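Walker-Type ATPase (PDB 2QEN) probably binds and hydrolyses ATP as an archaeal P-loop ATPase, and is seen with ADP and magnesium in the crystal, its cellular role being unknown. Local coordinates at residues R109-S112 / L113-F117; F155-Y159 / D160-N164; R214-E218 / V219-V223. The protein carries 1 engineered substitution. All coordinates share one frame; numbering follows the deposited sequence.

Contact 1: R109-S112 / L113-F117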
loop_
_atom_site.group_PDB
_atom_site.type_symbol
_atom_site.label_atom_id
_atom_site.label_comp_id
_atom_site.label_asym_id
_atom_site.label_seq_id
_atom_site.Cartn_x
_atom_site.Cartn_y
_atom_site.Cartn_z
ATOM N N ARG A 109 18.612 -21.694 -0.478
ATOM C CA ARG A 109 18.387 -22.893 -1.309
ATOM C C ARG A 109 17.860 -24.099 -0.533
ATOM O O ARG A 109 17.101 -24.905 -1.072
ATOM C CB ARG A 109 19.691 -23.314 -2.002
ATOM C CG ARG A 109 19.995 -22.598 -3.302
ATOM C CD ARG A 109 21.214 -23.194 -4.004
ATOM N NE ARG A 109 21.436 -22.579 -5.315
ATOM C CZ ARG A 109 22.481 -22.820 -6.102
ATOM N NH1 ARG A 109 23.426 -23.676 -5.730
ATOM N NH2 ARG A 109 22.581 -22.204 -7.274
ATOM N N LYS A 110 18.281 -24.224 0.724
ATOM C CA LYS A 110 18.010 -25.420 1.520
ATOM C C LYS A 110 17.037 -25.210 2.699
ATOM O O LYS A 110 16.951 -26.053 3.601
ATOM C CB LYS A 110 19.337 -26.028 1.979
ATOM C CG LYS A 110 20.226 -26.460 0.802
ATOM C CD LYS A 110 21.500 -27.168 1.245
ATOM C CE LYS A 110 22.325 -27.654 0.046
ATOM N NZ LYS A 110 22.712 -26.566 -0.912
ATOM N N LEU A 111 16.295 -24.101 2.678
ATOM C CA LEU A 111 15.301 -23.796 3.720
ATOM C C LEU A 111 13.873 -23.851 3.173
ATOM O O LEU A 111 13.629 -23.466 2.032
ATOM C CB LEU A 111 15.547 -22.398 4.327
ATOM C CG LEU A 111 16.642 -22.182 5.380
ATOM C CD1 LEU A 111 16.972 -20.704 5.544
ATOM C CD2 LEU A 111 16.255 -22.798 6.721
ATOM N N SER A 112 12.935 -24.327 3.988
ATOM C CA SER A 112 11.514 -24.213 3.668
ATOM C C SER A 112 10.898 -22.992 4.361
ATOM O O SER A 112 11.393 -22.526 5.393
ATOM C CB SER A 112 10.751 -25.489 4.042
ATOM O OG SER A 112 10.422 -25.538 5.415
ATOM N N LEU A 113 9.817 -22.477 3.783
ATOM C CA LEU A 113 9.090 -21.367 4.368
ATOM C C LEU A 113 8.539 -21.696 5.752
ATOM O O LEU A 113 8.561 -20.863 6.649
ATOM C CB LEU A 113 7.953 -20.937 3.439
ATOM C CG LEU A 113 8.319 -20.257 2.120
ATOM C CD1 LEU A 113 7.054 -20.131 1.309
ATOM C CD2 LEU A 113 8.952 -18.879 2.355
ATOM N N ARG A 114 8.039 -22.918 5.902
ATOM C CA ARG A 114 7.463 -23.389 7.148
ATOM C C ARG A 114 8.484 -23.446 8.293
ATOM O O ARG A 114 8.175 -23.043 9.412
ATOM C CB ARG A 114 6.861 -24.762 6.921
ATOM C CG ARG A 114 5.753 -25.111 7.854
ATOM C CD ARG A 114 4.620 -25.758 7.080
ATOM N NE ARG A 114 3.999 -26.788 7.897
ATOM C CZ ARG A 114 2.816 -27.342 7.662
ATOM N NH1 ARG A 114 2.071 -26.972 6.627
ATOM N NH2 ARG A 114 2.384 -28.271 8.484
ATOM N N GLU A 115 9.681 -23.946 7.982
ATOM C CA GLU A 115 10.864 -23.980 8.864
ATOM C C GLU A 115 11.176 -22.590 9.431
ATOM O O GLU A 115 11.327 -22.428 10.640
ATOM C CB GLU A 115 12.057 -24.461 8.032
ATOM C CG GLU A 115 13.237 -25.051 8.755
ATOM C CD GLU A 115 14.276 -25.650 7.777
ATOM O OE1 GLU A 115 14.039 -25.647 6.531
ATOM O OE2 GLU A 115 15.331 -26.133 8.256
ATOM N N VAL A 116 11.258 -21.601 8.539
ATOM C CA VAL A 116 11.523 -20.208 8.879
ATOM C C VAL A 116 10.435 -19.627 9.783
ATOM O O VAL A 116 10.737 -18.972 10.790
ATOM C CB VAL A 116 11.653 -19.334 7.589
ATOM C CG1 VAL A 116 11.642 -17.815 7.923
ATOM C CG2 VAL A 116 12.902 -19.738 6.773
ATOM N N PHE A 117 9.178 -19.875 9.425
ATOM C CA PHE A 117 8.055 -19.344 10.184
ATOM C C PHE A 117 7.915 -19.943 11.581
ATOM O O PHE A 117 7.547 -19.233 12.516
ATOM C CB PHE A 117 6.755 -19.401 9.366
ATOM C CG PHE A 117 6.578 -18.212 8.438
ATOM C CD1 PHE A 117 7.618 -17.808 7.585
ATOM C CD2 PHE A 117 5.403 -17.473 8.444
ATOM C CE1 PHE A 117 7.465 -16.688 6.728
ATOM C CE2 PHE A 117 5.242 -16.346 7.589
ATOM C CZ PHE A 117 6.278 -15.960 6.744
#
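A capping box opens helix 113-127, with Ser112 at the N-cap and Glu115 three residues on, each side chain bonded to the other's backbone amide. Ser112 OG accepts from Glu115 N at 3.1 Å, with an N-H...O angle of 163°. OG sits between the backbone N and the carbonyl carbon (chi1 81°), a rotamer that turns the hydroxyl over the first turn, where the amides still lack a carbonyl one turn earlier. Serine suits the place because its oxygen stands one bond from CB, short enough to reach the amide of Glu115 three residues on. In return, Ser112 N gives its hydrogen to Glu115 OE1, also at 3.1 Å and nearly straight at 172°; the amide meets that oxygen almost along its C-O axis. Glutamate has the length for this: its chain runs extended beyond CG and brings the carboxylate back to the residue before the helix. A negative charge here would also be expected to interact favourably with the positive end of the helix dipole. The ordinary helical ladder starts in the same place, Val116 N bonding to Ser112 O at 3.3 Å.

Beside the box lies Leu111, whose side chain crosses that of Glu115 at about a right angle. Its CD2 rests 3.6 Å from Glu115 OE1, and its CA is equally near that oxygen, placing aliphatic groups alongside the carboxylate. Leu111 CD1 makes a looser apolar contact with Val116 CG2, at 4.4 Å. Both residues are buried and both touch Phe103, while Leu111 also packs on Ile78 of helix 74-84. Leu113 touches Leu77 of that helix and Leu154 of helix 149-161, as suits a leucine on the inner side of the first turn.

Contact 2: F155-Y159 / D160-N164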
loop_
_atom_site.group_PDB
_atom_site.type_symbol
_atom_site.label_atom_id
_atom_site.label_comp_id
_atom_site.label_asym_id
_atom_site.label_seq_id
_atom_site.Cartn_x
_atom_site.Cartn_y
_atom_site.Cartn_z
ATOM N N PHE A 155 0.281 -19.240 5.046
ATOM C CA PHE A 155 -0.579 -18.365 5.865
ATOM C C PHE A 155 -1.649 -19.147 6.663
ATOM O O PHE A 155 -1.970 -18.783 7.796
ATOM C CB PHE A 155 -1.267 -17.282 5.019
ATOM C CG PHE A 155 -0.325 -16.315 4.332
ATOM C CD1 PHE A 155 0.937 -16.036 4.848
ATOM C CD2 PHE A 155 -0.733 -15.648 3.167
ATOM C CE1 PHE A 155 1.790 -15.136 4.199
ATOM C CE2 PHE A 155 0.102 -14.736 2.521
ATOM C CZ PHE A 155 1.354 -14.473 3.027
ATOM N N ALA A 156 -2.211 -20.189 6.058
ATOM C CA ALA A 156 -3.202 -21.044 6.717
ATOM C C ALA A 156 -2.554 -21.784 7.875
ATOM O O ALA A 156 -3.150 -21.944 8.932
ATOM C CB ALA A 156 -3.783 -22.037 5.731
ATOM N N TYR A 157 -1.316 -22.221 7.666
ATOM C CA TYR A 157 -0.545 -22.896 8.710
ATOM C C TYR A 157 -0.221 -21.954 9.873
ATOM O O TYR A 157 -0.455 -22.288 11.023
ATOM C CB TYR A 157 0.727 -23.499 8.122
ATOM C CG TYR A 157 1.656 -24.060 9.168
ATOM C CD1 TYR A 157 1.331 -25.226 9.870
ATOM C CD2 TYR A 157 2.851 -23.434 9.449
ATOM C CE1 TYR A 157 2.176 -25.727 10.824
ATOM C CE2 TYR A 157 3.707 -23.941 10.391
ATOM C CZ TYR A 157 3.372 -25.074 11.069
ATOM O OH TYR A 157 4.245 -25.550 12.005
ATOM N N ALA A 158 0.291 -20.768 9.571
ATOM C CA ALA A 158 0.471 -19.748 10.606
ATOM C C ALA A 158 -0.839 -19.451 11.379
ATOM O O ALA A 158 -0.844 -19.372 12.608
ATOM C CB ALA A 158 1.055 -18.479 10.004
ATOM N N TYR A 159 -1.939 -19.299 10.644
ATOM C CA TYR A 159 -3.257 -18.988 11.216
ATOM C C TYR A 159 -3.648 -20.011 12.273
ATOM O O TYR A 159 -4.025 -19.654 13.390
ATOM C CB TYR A 159 -4.325 -18.958 10.107
ATOM C CG TYR A 159 -5.605 -18.241 10.483
ATOM C CD1 TYR A 159 -6.551 -18.841 11.323
ATOM C CD2 TYR A 159 -5.880 -16.963 9.978
ATOM C CE1 TYR A 159 -7.731 -18.169 11.672
ATOM C CE2 TYR A 159 -7.043 -16.289 10.310
ATOM C CZ TYR A 159 -7.964 -16.901 11.164
ATOM O OH TYR A 159 -9.114 -16.241 11.506
ATOM N N ASP A 160 -3.547 -21.289 11.911
ATOM C CA ASP A 160 -4.031 -22.373 12.755
ATOM C C ASP A 160 -3.063 -22.766 13.869
ATOM O O ASP A 160 -3.497 -23.155 14.955
ATOM C CB ASP A 160 -4.319 -23.620 11.914
ATOM C CG ASP A 160 -5.438 -23.423 10.907
ATOM O OD1 ASP A 160 -6.328 -22.567 11.100
ATOM O OD2 ASP A 160 -5.438 -24.168 9.907
ATOM N N SER A 161 -1.762 -22.687 13.597
ATOM C CA SER A 161 -0.765 -23.405 14.410
ATOM C C SER A 161 0.359 -22.571 15.010
ATOM O O SER A 161 1.139 -23.093 15.804
ATOM C CB SER A 161 -0.130 -24.515 13.576
ATOM O OG SER A 161 -1.132 -25.326 13.020
ATOM N N LEU A 162 0.477 -21.306 14.617
ATOM C CA LEU A 162 1.538 -20.443 15.145
ATOM C C LEU A 162 0.943 -19.247 15.924
ATOM O O LEU A 162 0.899 -18.125 15.416
ATOM C CB LEU A 162 2.502 -20.029 14.009
ATOM C CG LEU A 162 3.159 -21.177 13.192
ATOM C CD1 LEU A 162 3.951 -20.650 11.989
ATOM C CD2 LEU A 162 4.037 -22.121 14.057
ATOM N N PRO A 163 0.457 -19.499 17.165
ATOM C CA PRO A 163 -0.256 -18.474 17.947
ATOM C C PRO A 163 0.583 -17.275 18.396
ATOM O O PRO A 163 0.025 -16.235 18.745
ATOM C CB PRO A 163 -0.765 -19.247 19.175
ATOM C CG PRO A 163 0.126 -20.443 19.282
ATOM C CD PRO A 163 0.513 -20.798 17.879
ATOM N N ASN A 164 1.902 -17.397 18.392
ATOM C CA ASN A 164 2.737 -16.248 18.742
ATOM C C ASN A 164 3.257 -15.507 17.524
ATOM O O ASN A 164 4.234 -14.769 17.594
ATOM C CB ASN A 164 3.865 -16.701 19.654
ATOM C CG ASN A 164 3.341 -17.271 20.936
ATOM O OD1 ASN A 164 3.029 -18.456 21.017
ATOM N ND2 ASN A 164 3.227 -16.431 21.948
#
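Apolar contacts draw Tyr157, Ala158 and Leu162 together at the end of helix 149-161. Leu162 CD1 approaches the tyrosine ring obliquely, 3.7 Å from Tyr157 CE2, and the same Leu162 CD1 lies 4.1 Å from Ala158 CB. A leucine branch fills the angle between a broad ring and a small methyl, and alanine leaves it the room. The ring is brought there by its first torsion: Tyr157 CG lies anti to the backbone N (chi1 173°), which carries the ring along the helix toward its end. Ser161 CB meets the same ring obliquely, 3.8 Å from Tyr157 CE1. Leu162 also packs on Phe117 of helix 113-127, while Arg114 of that helix makes a cation-pi contact with the Tyr157 ring.

Polar side chains lie on another part of the helix surface. Asp160 OD1 stands 3.7 Å from Tyr159 CD1, obliquely to the ring, with carboxylate and ring planes 82° apart. Each polar end has its main partner outside the helix: Asp160 OD2 forms a salt bridge with Arg193, and Tyr159 OH is hydrogen-bonded to Ile194 O. A short acid and a long phenol thus tie the helix to neighbouring residues of one loop.

Backbone bonds complete the account. Asp160 N bonds to Ala156 O at 3.1 Å and Ser161 N to Tyr157 O at 2.9 Å, continuing the helical ladder. Leu162 N bonds to Ala158 O, also at 3.1 Å, and Leu162 is the first residue to leave helical torsions. This is the helix end in a beta-alpha-beta unit, where the chain turns from helix 149-161 into strand 165-171 of the P-loop ATPase sheet.

Contact 3: R214-E218 / V219-V223; sequences RGFRE and VNLDV
One face of the Phe216 ring carries a methyl of Val223: CG2 sits over the centre, 3.5 Å from the centroid and only 11° off the ring normal, a CH-pi contact. Leu221 CD2 comes obliquely to the same ring, 3.9 Å from Phe216 CD1. Phe3 and Tyr249 meet Phe216 edge-to-face, and Ile228 of helix 225-235 touches it. Val223 CG1 lies anti to the backbone N (chi1 175°), which leaves CG2 as the methyl turned onto the ring; beta-branching keeps that methyl close to the main chain. An alanine in place of Phe216 is likely to leave the Val223 methyl without its aromatic face and open a gap between the helix end and the loop.

The backbone fixes how the loop returns to the ring. Phe216 O takes two hydrogen bonds, from Leu221 N at 3.0 Å and from Val219 N at 3.2 Å, reaching it from opposite faces of its carbonyl plane. Asn220 N bonds to Arg217 O at 2.9 Å, from above the plane of the Arg217 carbonyl, closing a type I turn. Asn220 has a positive phi of 56°, a conformation that asparagine tolerates better than most residues with a side chain. Val219 CG2 lies against Phe216 O, at 3.4 Å, and its side chain also packs on Leu250. Glu218 OE1 is bonded to Leu2 N, joining the turn to the N-terminal segment. Together the paired bonds and the apolar contact of Phe216 with Leu221 across them make a Schellman motif, with Asn220 as the C-prime residue, ending helix 205-217.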
loop_
_atom_site.group_PDB
_atom_site.type_symbol
_atom_site.label_atom_id
_atom_site.label_comp_id
_atom_site.label_asym_id
_atom_site.label_seq_id
_atom_site.Cartn_x
_atom_site.Cartn_y
_atom_site.Cartn_z
ATOM N N ARG A 214 1.148 22.372 10.359
ATOM C CA ARG A 214 2.248 21.825 11.163
ATOM C C ARG A 214 3.572 21.837 10.381
ATOM O O ARG A 214 4.597 22.288 10.903
ATOM C CB ARG A 214 1.921 20.408 11.671
ATOM C CG ARG A 214 2.915 19.869 12.680
ATOM C CD ARG A 214 2.520 18.491 13.221
ATOM N NE ARG A 214 1.776 18.551 14.488
ATOM C CZ ARG A 214 1.346 17.479 15.158
ATOM N NH1 ARG A 214 1.580 16.259 14.684
ATOM N NH2 ARG A 214 0.682 17.619 16.305
ATOM N N GLY A 215 3.534 21.367 9.131
ATOM C CA GLY A 215 4.709 21.354 8.255
ATOM C C GLY A 215 5.428 22.692 8.116
ATOM O O GLY A 215 6.654 22.741 8.137
ATOM N N PHE A 216 4.666 23.771 7.970
ATOM C CA PHE A 216 5.220 25.120 7.849
ATOM C C PHE A 216 5.646 25.690 9.207
ATOM O O PHE A 216 6.646 26.403 9.303
ATOM C CB PHE A 216 4.231 26.048 7.140
ATOM C CG PHE A 216 4.004 25.696 5.690
ATOM C CD1 PHE A 216 5.047 25.783 4.764
ATOM C CD2 PHE A 216 2.748 25.278 5.243
ATOM C CE1 PHE A 216 4.846 25.448 3.415
ATOM C CE2 PHE A 216 2.543 24.941 3.895
ATOM C CZ PHE A 216 3.594 25.035 2.985
ATOM N N ARG A 217 4.893 25.349 10.251
ATOM C CA ARG A 217 5.217 25.732 11.623
ATOM C C ARG A 217 6.609 25.246 12.036
ATOM O O ARG A 217 7.376 26.000 12.652
ATOM C CB ARG A 217 4.152 25.190 12.583
ATOM C CG ARG A 217 4.111 25.889 13.925
ATOM C CD ARG A 217 2.937 25.417 14.787
ATOM N NE ARG A 217 1.672 26.072 14.427
ATOM C CZ ARG A 217 0.629 25.462 13.862
ATOM N NH1 ARG A 217 0.669 24.156 13.583
ATOM N NH2 ARG A 217 -0.466 26.164 13.590
ATOM N N GLU A 218 6.930 23.996 11.686
ATOM C CA GLU A 218 8.219 23.366 12.018
ATOM C C GLU A 218 9.442 24.129 11.493
ATOM O O GLU A 218 10.534 23.978 12.029
ATOM C CB GLU A 218 8.262 21.901 11.535
ATOM C CG GLU A 218 7.322 20.949 12.280
ATOM C CD GLU A 218 7.304 19.531 11.705
ATOM O OE1 GLU A 218 7.722 19.338 10.539
ATOM O OE2 GLU A 218 6.866 18.602 12.421
ATOM N N VAL A 219 9.264 24.933 10.447
ATOM C CA VAL A 219 10.352 25.782 9.929
ATOM C C VAL A 219 10.068 27.278 10.104
ATOM O O VAL A 219 10.592 28.108 9.351
ATOM C CB VAL A 219 10.688 25.475 8.434
ATOM C CG1 VAL A 219 11.278 24.058 8.279
ATOM C CG2 VAL A 219 9.462 25.662 7.549
ATOM N N ASN A 220 9.233 27.609 11.089
ATOM C CA ASN A 220 8.889 28.999 11.437
ATOM C C ASN A 220 8.327 29.820 10.259
ATOM O O ASN A 220 8.341 31.053 10.265
ATOM C CB ASN A 220 10.079 29.700 12.129
ATOM C CG ASN A 220 9.672 30.970 12.897
ATOM O OD1 ASN A 220 8.508 31.385 12.882
ATOM N ND2 ASN A 220 10.649 31.595 13.573
ATOM N N LEU A 221 7.824 29.115 9.251
ATOM C CA LEU A 221 7.193 29.750 8.102
ATOM C C LEU A 221 5.698 29.935 8.358
ATOM O O LEU A 221 5.019 29.031 8.861
ATOM C CB LEU A 221 7.444 28.931 6.831
ATOM C CG LEU A 221 7.283 29.579 5.447
ATOM C CD1 LEU A 221 8.110 30.847 5.301
ATOM C CD2 LEU A 221 7.665 28.585 4.380
ATOM N N ASP A 222 5.222 31.141 8.059
ATOM C CA ASP A 222 3.803 31.487 8.097
ATOM C C ASP A 222 3.291 31.548 6.658
ATOM O O ASP A 222 3.765 32.348 5.857
ATOM C CB ASP A 222 3.585 32.836 8.807
ATOM C CG ASP A 222 3.682 32.729 10.338
ATOM O OD1 ASP A 222 3.022 31.843 10.936
ATOM O OD2 ASP A 222 4.411 33.544 10.950
ATOM N N VAL A 223 2.361 30.660 6.324
ATOM C CA VAL A 223 1.771 30.627 4.988
ATOM C C VAL A 223 0.321 31.114 5.077
ATOM O O VAL A 223 -0.446 30.620 5.919
ATOM C CB VAL A 223 1.864 29.220 4.362
ATOM C CG1 VAL A 223 1.128 29.161 3.024
ATOM C CG2 VAL A 223 3.326 28.825 4.172
#

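In the fold
All three contacts belong to the ATPase part of the chain and follow one another along it, each at a helix end: contact 1 starts helix 113-127, contact 2 finishes helix 149-161 and contact 3 finishes helix 205-217. Contacts 1 and 2, with centres about 15 Å apart, touch each other. Their helices form one layer against the parallel sheet, away from the ADP and magnesium sites, Phe117 and Ala158 both touching Ile167 on strand 165-171. Contact 3 lies on the opposite side of the chain's centre, its centre about 50 Å from that of contact 1 and 47 Å from that of contact 2. It ends a helix on the nucleotide's side of the molecule, the Glu218 side chain being about 9 Å from ADP.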